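PDB 6YGQ: PA-I Galactophilic Lectin from Enterobacter cloacae, which is a calcium-holding lectin domain that probably binds galactose-containing sugars. Local coordinates for residues A66-Q71 with G130-E135; E48-L53 with G112-F117. One frame throughout, in Å; residues are numbered along the deposited sequence.

How the contacts relate
After strands 24-31 and 38-44, strand 49-59 supplies the first segment of contact 2, and the chain then turns back into strand 67-69, the start of contact 1. Strand 112-118 returns to close the long loop of contact 2; the next strand, 129-139, closes that of contact 1. The two loops therefore cross, as the segments alternate along the chain. Contact 2 joins the two facing sheets, whereas contact 1 ties together two strands that both pair with 49-59. The centres of the two contacts lie about 16 Å apart, on opposite sides of the chain's centre, yet Val134 from contact 1 packs against both Ile52 and Leu116 of contact 2.

Contact 1: residues A66-Q71 with G130-E135; sequences ALTAPQ and GEFSVE
Pro70 lies flat over one face of the Phe132 ring, and this pair carries most of the contact. Pro70 CG sits 4.0 Å from the centroid of the Phe132 ring and only 12° off the ring normal, a CH-pi contact placed squarely over the centre. CD of Pro70 follows beside it, 3.7 Å from Phe132 CE1, so CG and CD, with N and CA behind them, spread across the ring. The bond from CA to CB of Phe132 points toward 66-71, and with CG anti to the carbonyl carbon (chi1 -65°), beside the backbone N, the ring continues to Pro70. The outer end of the ring meets the backbone: Phe132 CZ lies 3.4 Å from Ala69 C, in an oblique approach.

Thr68 closes in near the plane of the ring, its OG1 3.7 Å from Phe132 CZ, and the two side chains meet at about a right angle. That hydroxyl is buried, but its hydrogen bond to Ala58 O in strand 49-59 satisfies it. Ala58 also touches Phe132, so the ring packs against the strand that pairs with both partners. No hydrogen bond links the two segments themselves.

Ala69 and Pro70 also pack on Gln71 of the second subunit. The Thr68 side chain is about 9 Å from the bound calcium ion, and Ala66 touches its ligand Asn60. A phenylalanine ring stacked by a proline just after strand 67-69 is core packing of the PA-IL-like beta-sandwich, here between the calcium site and the subunit interface.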
ATOM      1  N   ALA A  66     -12.966   3.637  13.117  1.00 24.56           N
ATOM      2  CA  ALA A  66     -11.689   4.310  13.352  1.00 22.18           C
ATOM      3  C   ALA A  66     -10.520   3.449  12.867  1.00 21.36           C
ATOM      4  O   ALA A  66      -9.608   3.109  13.617  1.00 22.55           O
ATOM      5  CB  ALA A  66     -11.546   4.653  14.832  1.00 23.53           C
ATOM      6  N   LEU A  67     -10.558   3.113  11.579  1.00 19.14           N
ATOM      7  CA  LEU A  67      -9.574   2.243  10.951  1.00 16.92           C
ATOM      8  C   LEU A  67      -8.771   3.000   9.901  1.00 16.11           C
ATOM      9  O   LEU A  67      -9.285   3.905   9.238  1.00 17.05           O
ATOM     10  CB  LEU A  67     -10.251   1.044  10.283  1.00 19.05           C
ATOM     11  CG  LEU A  67     -10.219  -0.301  11.004  1.00 23.13           C
ATOM     12  CD1 LEU A  67     -11.129  -1.270  10.265  1.00 25.18           C
ATOM     13  CD2 LEU A  67      -8.806  -0.846  11.105  1.00 22.93           C
ATOM     14  N   THR A  68      -7.507   2.604   9.739  1.00 15.59           N
ATOM     15  CA  THR A  68      -6.627   3.209   8.749  1.00 14.52           C
ATOM     16  C   THR A  68      -5.716   2.151   8.135  1.00 13.30           C
ATOM     17  O   THR A  68      -5.419   1.130   8.757  1.00 13.53           O
ATOM     18  CB  THR A  68      -5.732   4.312   9.347  1.00 15.11           C
ATOM     19  OG1 THR A  68      -4.659   3.712  10.091  1.00 15.22           O
ATOM     20  CG2 THR A  68      -6.523   5.232  10.254  1.00 17.03           C
ATOM     21  N   ALA A  69      -5.276   2.404   6.916  1.00 12.74           N
ATOM     22  CA  ALA A  69      -4.164   1.734   6.263  1.00 12.10           C
ATOM     23  C   ALA A  69      -3.056   2.760   6.101  1.00 10.84           C
ATOM     24  O   ALA A  69      -3.230   3.939   6.431  1.00 11.79           O
ATOM     25  CB  ALA A  69      -4.600   1.170   4.904  1.00 12.71           C
ATOM     26  N   PRO A  70      -1.869   2.355   5.626  1.00 12.01           N
ATOM     27  CA  PRO A  70      -0.833   3.376   5.366  1.00 12.37           C
ATOM     28  C   PRO A  70      -1.363   4.534   4.533  1.00 13.31           C
ATOM     29  O   PRO A  70      -1.010   5.693   4.779  1.00 13.12           O
ATOM     30  CB  PRO A  70       0.266   2.586   4.644  1.00 12.56           C
ATOM     31  CG  PRO A  70       0.117   1.186   5.194  1.00 13.59           C
ATOM     32  CD  PRO A  70      -1.371   0.988   5.370  1.00 13.57           C
ATOM     33  N   GLN A  71      -2.242   4.245   3.575  1.00 12.16           N
ATOM     34  CA  GLN A  71      -2.864   5.258   2.731  1.00 12.37           C
ATOM     35  C   GLN A  71      -3.919   6.101   3.460  1.00 12.94           C
ATOM     36  O   GLN A  71      -4.626   6.854   2.781  1.00 14.23           O
ATOM     37  CB  GLN A  71      -3.497   4.587   1.509  1.00 12.27           C
ATOM     38  CG  GLN A  71      -4.503   3.498   1.852  1.00 12.33           C
ATOM     39  CD  GLN A  71      -5.106   2.852   0.620  1.00 13.43           C
ATOM     40  OE1 GLN A  71      -4.467   2.763  -0.428  1.00 13.66           O
ATOM     41  NE2 GLN A  71      -6.348   2.400   0.739  1.00 13.97           N
ATOM     42  N   GLY A 130      -2.679  -1.366  16.643  1.00 18.89           N
ATOM     43  CA  GLY A 130      -2.117  -1.919  15.430  1.00 18.00           C
ATOM     44  C   GLY A 130      -0.797  -1.287  15.044  1.00 16.12           C
ATOM     45  O   GLY A 130      -0.278  -0.372  15.690  1.00 14.47           O
ATOM     46  N   GLU A 131      -0.247  -1.792  13.943  1.00 17.39           N
ATOM     47  CA  GLU A 131       1.071  -1.387  13.488  1.00 16.46           C
ATOM     48  C   GLU A 131       1.151  -1.548  11.979  1.00 14.73           C
ATOM     49  O   GLU A 131       0.447  -2.374  11.390  1.00 14.57           O
ATOM     50  CB  GLU A 131       2.174  -2.221  14.157  1.00 16.92           C
ATOM     51  CG  GLU A 131       2.181  -3.669  13.686  1.00 18.73           C
ATOM     52  CD  GLU A 131       3.110  -4.573  14.477  1.00 22.10           C
ATOM     53  OE1 GLU A 131       3.669  -4.133  15.503  1.00 22.89           O
ATOM     54  OE2 GLU A 131       3.274  -5.739  14.058  1.00 24.78           O
ATOM     55  N   PHE A 132       2.020  -0.757  11.360  1.00 14.45           N
ATOM     56  CA  PHE A 132       2.344  -0.907   9.952  1.00 13.95           C
ATOM     57  C   PHE A 132       3.686  -1.621   9.827  1.00 15.11           C
ATOM     58  O   PHE A 132       4.596  -1.404  10.634  1.00 16.93           O
ATOM     59  CB  PHE A 132       2.412   0.444   9.234  1.00 12.24           C
ATOM     60  CG  PHE A 132       1.097   1.184   9.176  1.00 12.61           C
ATOM     61  CD1 PHE A 132      -0.106   0.504   9.074  1.00 12.76           C
ATOM     62  CD2 PHE A 132       1.071   2.571   9.216  1.00 13.45           C
ATOM     63  CE1 PHE A 132      -1.307   1.193   9.020  1.00 12.84           C
ATOM     64  CE2 PHE A 132      -0.127   3.264   9.161  1.00 12.35           C
ATOM     65  CZ  PHE A 132      -1.315   2.574   9.063  1.00 11.91           C
ATOM     66  N   SER A 133       3.789  -2.490   8.826  1.00 14.46           N
ATOM     67  CA  SER A 133       5.059  -3.068   8.412  1.00 15.84           C
ATOM     68  C   SER A 133       5.623  -2.223   7.278  1.00 16.18           C
ATOM     69  O   SER A 133       4.937  -1.987   6.278  1.00 16.32           O
ATOM     70  CB  SER A 133       4.875  -4.513   7.952  1.00 17.39           C
ATOM     71  OG  SER A 133       4.487  -5.340   9.031  1.00 20.01           O
ATOM     72  N   VAL A 134       6.865  -1.768   7.431  1.00 14.87           N
ATOM     73  CA  VAL A 134       7.479  -0.841   6.489  1.00 15.55           C
ATOM     74  C   VAL A 134       8.848  -1.362   6.075  1.00 16.51           C
ATOM     75  O   VAL A 134       9.631  -1.818   6.916  1.00 16.55           O
ATOM     76  CB  VAL A 134       7.609   0.576   7.089  1.00 15.58           C
ATOM     77  CG1 VAL A 134       8.091   1.555   6.029  1.00 15.66           C
ATOM     78  CG2 VAL A 134       6.288   1.034   7.693  1.00 14.18           C
ATOM     79  N   GLU A 135       9.132  -1.287   4.776  1.00 17.68           N
ATOM     80  CA  GLU A 135      10.434  -1.615   4.215  1.00 20.55           C
ATOM     81  C   GLU A 135      11.030  -0.373   3.564  1.00 19.87           C
ATOM     82  O   GLU A 135      10.306   0.453   2.999  1.00 18.62           O
ATOM     83  CB  GLU A 135      10.329  -2.746   3.179  1.00 22.38           C
ATOM     84  CG  GLU A 135       9.666  -4.019   3.688  1.00 23.75           C
ATOM     85  CD  GLU A 135       9.094  -4.878   2.567  1.00 25.30           C
ATOM     86  OE1 GLU A 135       9.456  -4.656   1.390  1.00 25.35           O
ATOM     87  OE2 GLU A 135       8.281  -5.779   2.865  1.00 26.85           O
TER

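Contact 2: residues E48-L53 with G112-F117; sequences EIITIL and GTLTLF
Ile50 faces Leu114 and Ile52 faces Leu116, two aliphatic pairs set between strands that run in roughly the same direction. The packing is wholly apolar. In the first pair Ile50 CD1 meets Leu114 CD2 at 4.4 Å, methyl against methyl. The isoleucine places its long branch, CG1, between the backbone N and the carbonyl carbon (chi1 63°) and then extends it, so that CD1 forms the far end; Leu114 reaches out with CG opposite its own backbone N (chi1 173°). In the second pair a shorter branch does the work: Ile52 CG2 lies 4.4 Å from Leu116 CD2. These are loose contacts at their nearest points, with all four side chains buried and their CA-CB bonds directed toward the opposing strand. Leu44 of strand 38-44 touches both Ile50 and Leu114 and extends this apolar layer.

No hydrogen bond crosses between 48-53 and 112-117, as expected where CA of Ile50 stands 10.9 Å from CA of Leu114 and CA of Ile52 9.8 Å from CA of Leu116. Each strand instead bonds within its own sheet: the backbone of Thr51 pairs with Tyr137 and that of Ile52 with Lys103, so strand 49-59 is held by strands 129-139 and 102-107, while strand 112-118 lies between antiparallel strands 38-44 and 88-92 in the four-stranded sheet.

Polar side chains of 48-53 lie outside the interface: Glu48 OE1 makes a salt bridge with Arg138, and Thr51 OG1 hydrogen-bonds to Glu139 OE2 and to Arg105 N. Every second residue turned inward, with apolar branches meeting midway between two antiparallel sheets, is the core of a beta-sandwich, as in the PA-IL lectin family.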
ATOM      1  N   GLU A  48      20.340  11.252  -1.951  1.00 36.02           N
ATOM      2  CA  GLU A  48      20.156   9.811  -2.034  1.00 33.85           C
ATOM      3  C   GLU A  48      18.721   9.503  -2.450  1.00 31.62           C
ATOM      4  O   GLU A  48      17.797  10.277  -2.192  1.00 31.77           O
ATOM      5  CB  GLU A  48      20.483   9.155  -0.690  1.00 31.58           C
ATOM      6  CG  GLU A  48      21.954   9.278  -0.292  1.00 35.22           C
ATOM      7  CD  GLU A  48      22.262   8.689   1.077  1.00 37.09           C
ATOM      8  OE1 GLU A  48      21.321   8.467   1.867  1.00 36.32           O
ATOM      9  OE2 GLU A  48      23.454   8.450   1.365  1.00 39.62           O
ATOM     10  N   ILE A  49      18.540   8.368  -3.121  1.00 24.94           N
ATOM     11  CA  ILE A  49      17.229   7.932  -3.593  1.00 22.33           C
ATOM     12  C   ILE A  49      16.848   6.676  -2.824  1.00 21.56           C
ATOM     13  O   ILE A  49      17.597   5.691  -2.819  1.00 23.65           O
ATOM     14  CB  ILE A  49      17.223   7.671  -5.107  1.00 23.66           C
ATOM     15  CG1 ILE A  49      17.695   8.913  -5.865  1.00 25.56           C
ATOM     16  CG2 ILE A  49      15.826   7.270  -5.567  1.00 22.37           C
ATOM     17  CD1 ILE A  49      17.823   8.707  -7.362  1.00 27.86           C
ATOM     18  N   ILE A  50      15.679   6.705  -2.181  1.00 19.26           N
ATOM     19  CA  ILE A  50      15.192   5.571  -1.412  1.00 19.74           C
ATOM     20  C   ILE A  50      13.744   5.292  -1.787  1.00 19.38           C
ATOM     21  O   ILE A  50      13.033   6.150  -2.316  1.00 19.76           O
ATOM     22  CB  ILE A  50      15.315   5.794   0.114  1.00 18.73           C
ATOM     23  CG1 ILE A  50      14.463   6.978   0.574  1.00 19.17           C
ATOM     24  CG2 ILE A  50      16.772   6.007   0.502  1.00 18.32           C
ATOM     25  CD1 ILE A  50      14.287   7.047   2.080  1.00 18.08           C
ATOM     26  N   THR A  51      13.314   4.067  -1.500  1.00 16.68           N
ATOM     27  CA  THR A  51      11.936   3.648  -1.703  1.00 16.76           C
ATOM     28  C   THR A  51      11.400   3.096  -0.392  1.00 15.99           C
ATOM     29  O   THR A  51      12.052   2.267   0.249  1.00 17.35           O
ATOM     30  CB  THR A  51      11.832   2.600  -2.813  1.00 17.53           C
ATOM     31  OG1 THR A  51      12.064   3.226  -4.082  1.00 17.58           O
ATOM     32  CG2 THR A  51      10.457   1.947  -2.804  1.00 17.61           C
ATOM     33  N   ILE A  52      10.220   3.562   0.004  1.00 15.17           N
ATOM     34  CA  ILE A  52       9.556   3.111   1.221  1.00 14.41           C
ATOM     35  C   ILE A  52       8.260   2.419   0.819  1.00 15.08           C
ATOM     36  O   ILE A  52       7.498   2.948   0.001  1.00 16.03           O
ATOM     37  CB  ILE A  52       9.280   4.278   2.187  1.00 14.39           C
ATOM     38  CG1 ILE A  52      10.564   5.069   2.457  1.00 13.72           C
ATOM     39  CG2 ILE A  52       8.698   3.753   3.493  1.00 14.31           C
ATOM     40  CD1 ILE A  52      10.319   6.486   2.944  1.00 12.98           C
ATOM     41  N   LEU A  53       8.019   1.237   1.388  1.00 14.41           N
ATOM     42  CA  LEU A  53       6.827   0.445   1.115  1.00 14.46           C
ATOM     43  C   LEU A  53       6.186   0.026   2.428  1.00 13.10           C
ATOM     44  O   LEU A  53       6.890  -0.335   3.376  1.00 13.69           O
ATOM     45  CB  LEU A  53       7.164  -0.801   0.295  1.00 16.82           C
ATOM     46  CG  LEU A  53       7.990  -0.571  -0.969  1.00 20.23           C
ATOM     47  CD1 LEU A  53       8.462  -1.903  -1.532  1.00 23.01           C
ATOM     48  CD2 LEU A  53       7.177   0.200  -1.992  1.00 20.53           C
ATOM     49  N   GLY A 112      19.800  13.592   7.494  1.00 27.63           N
ATOM     50  CA  GLY A 112      19.272  13.264   8.801  1.00 25.46           C
ATOM     51  C   GLY A 112      18.951  11.790   8.898  1.00 23.42           C
ATOM     52  O   GLY A 112      19.113  11.026   7.947  1.00 24.01           O
ATOM     53  N   THR A 113      18.491  11.407  10.086  1.00 23.47           N
ATOM     54  CA  THR A 113      18.078  10.037  10.350  1.00 22.99           C
ATOM     55  C   THR A 113      16.580   9.905  10.110  1.00 21.51           C
ATOM     56  O   THR A 113      15.795  10.755  10.550  1.00 21.60           O
ATOM     57  CB  THR A 113      18.425   9.625  11.778  1.00 25.80           C
ATOM     58  OG1 THR A 113      19.840   9.737  11.971  1.00 29.21           O
ATOM     59  CG2 THR A 113      17.991   8.188  12.044  1.00 25.40           C
ATOM     60  N   LEU A 114      16.194   8.837   9.422  1.00 17.79           N
ATOM     61  CA  LEU A 114      14.813   8.638   9.016  1.00 16.99           C
ATOM     62  C   LEU A 114      13.981   8.086  10.164  1.00 17.02           C
ATOM     63  O   LEU A 114      14.322   7.058  10.758  1.00 16.86           O
ATOM     64  CB  LEU A 114      14.748   7.683   7.823  1.00 17.22           C
ATOM     65  CG  LEU A 114      13.361   7.236   7.357  1.00 17.83           C
ATOM     66  CD1 LEU A 114      12.573   8.426   6.843  1.00 17.92           C
ATOM     67  CD2 LEU A 114      13.467   6.156   6.287  1.00 19.21           C
ATOM     68  N   THR A 115      12.882   8.770  10.461  1.00 17.58           N
ATOM     69  CA  THR A 115      11.848   8.276  11.358  1.00 16.63           C
ATOM     70  C   THR A 115      10.576   8.041  10.556  1.00 16.18           C
ATOM     71  O   THR A 115      10.274   8.784   9.615  1.00 16.35           O
ATOM     72  CB  THR A 115      11.592   9.265  12.495  1.00 17.25           C
ATOM     73  OG1 THR A 115      12.677   9.190  13.429  1.00 17.60           O
ATOM     74  CG2 THR A 115      10.290   8.953  13.216  1.00 19.14           C
ATOM     75  N   LEU A 116       9.853   6.987  10.910  1.00 16.81           N
ATOM     76  CA  LEU A 116       8.559   6.669  10.322  1.00 14.66           C
ATOM     77  C   LEU A 116       7.537   6.665  11.448  1.00 14.44           C
ATOM     78  O   LEU A 116       7.779   6.068  12.503  1.00 15.25           O
ATOM     79  CB  LEU A 116       8.604   5.323   9.601  1.00 13.77           C
ATOM     80  CG  LEU A 116       9.607   5.266   8.444  1.00 16.27           C
ATOM     81  CD1 LEU A 116       9.927   3.831   8.053  1.00 18.24           C
ATOM     82  CD2 LEU A 116       9.078   6.045   7.247  1.00 17.32           C
ATOM     83  N   PHE A 117       6.415   7.349  11.245  1.00 13.60           N
ATOM     84  CA  PHE A 117       5.448   7.508  12.318  1.00 14.42           C
ATOM     85  C   PHE A 117       4.029   7.441  11.775  1.00 14.75           C
ATOM     86  O   PHE A 117       3.776   7.684  10.592  1.00 14.99           O
ATOM     87  CB  PHE A 117       5.689   8.825  13.100  1.00 15.22           C
ATOM     88  CG  PHE A 117       5.275  10.076  12.368  1.00 16.92           C
ATOM     89  CD1 PHE A 117       6.125  10.682  11.458  1.00 19.08           C
ATOM     90  CD2 PHE A 117       4.043  10.661  12.615  1.00 17.31           C
ATOM     91  CE1 PHE A 117       5.748  11.840  10.795  1.00 19.81           C
ATOM     92  CE2 PHE A 117       3.656  11.815  11.953  1.00 17.76           C
ATOM     93  CZ  PHE A 117       4.510  12.406  11.043  1.00 18.28           C
TER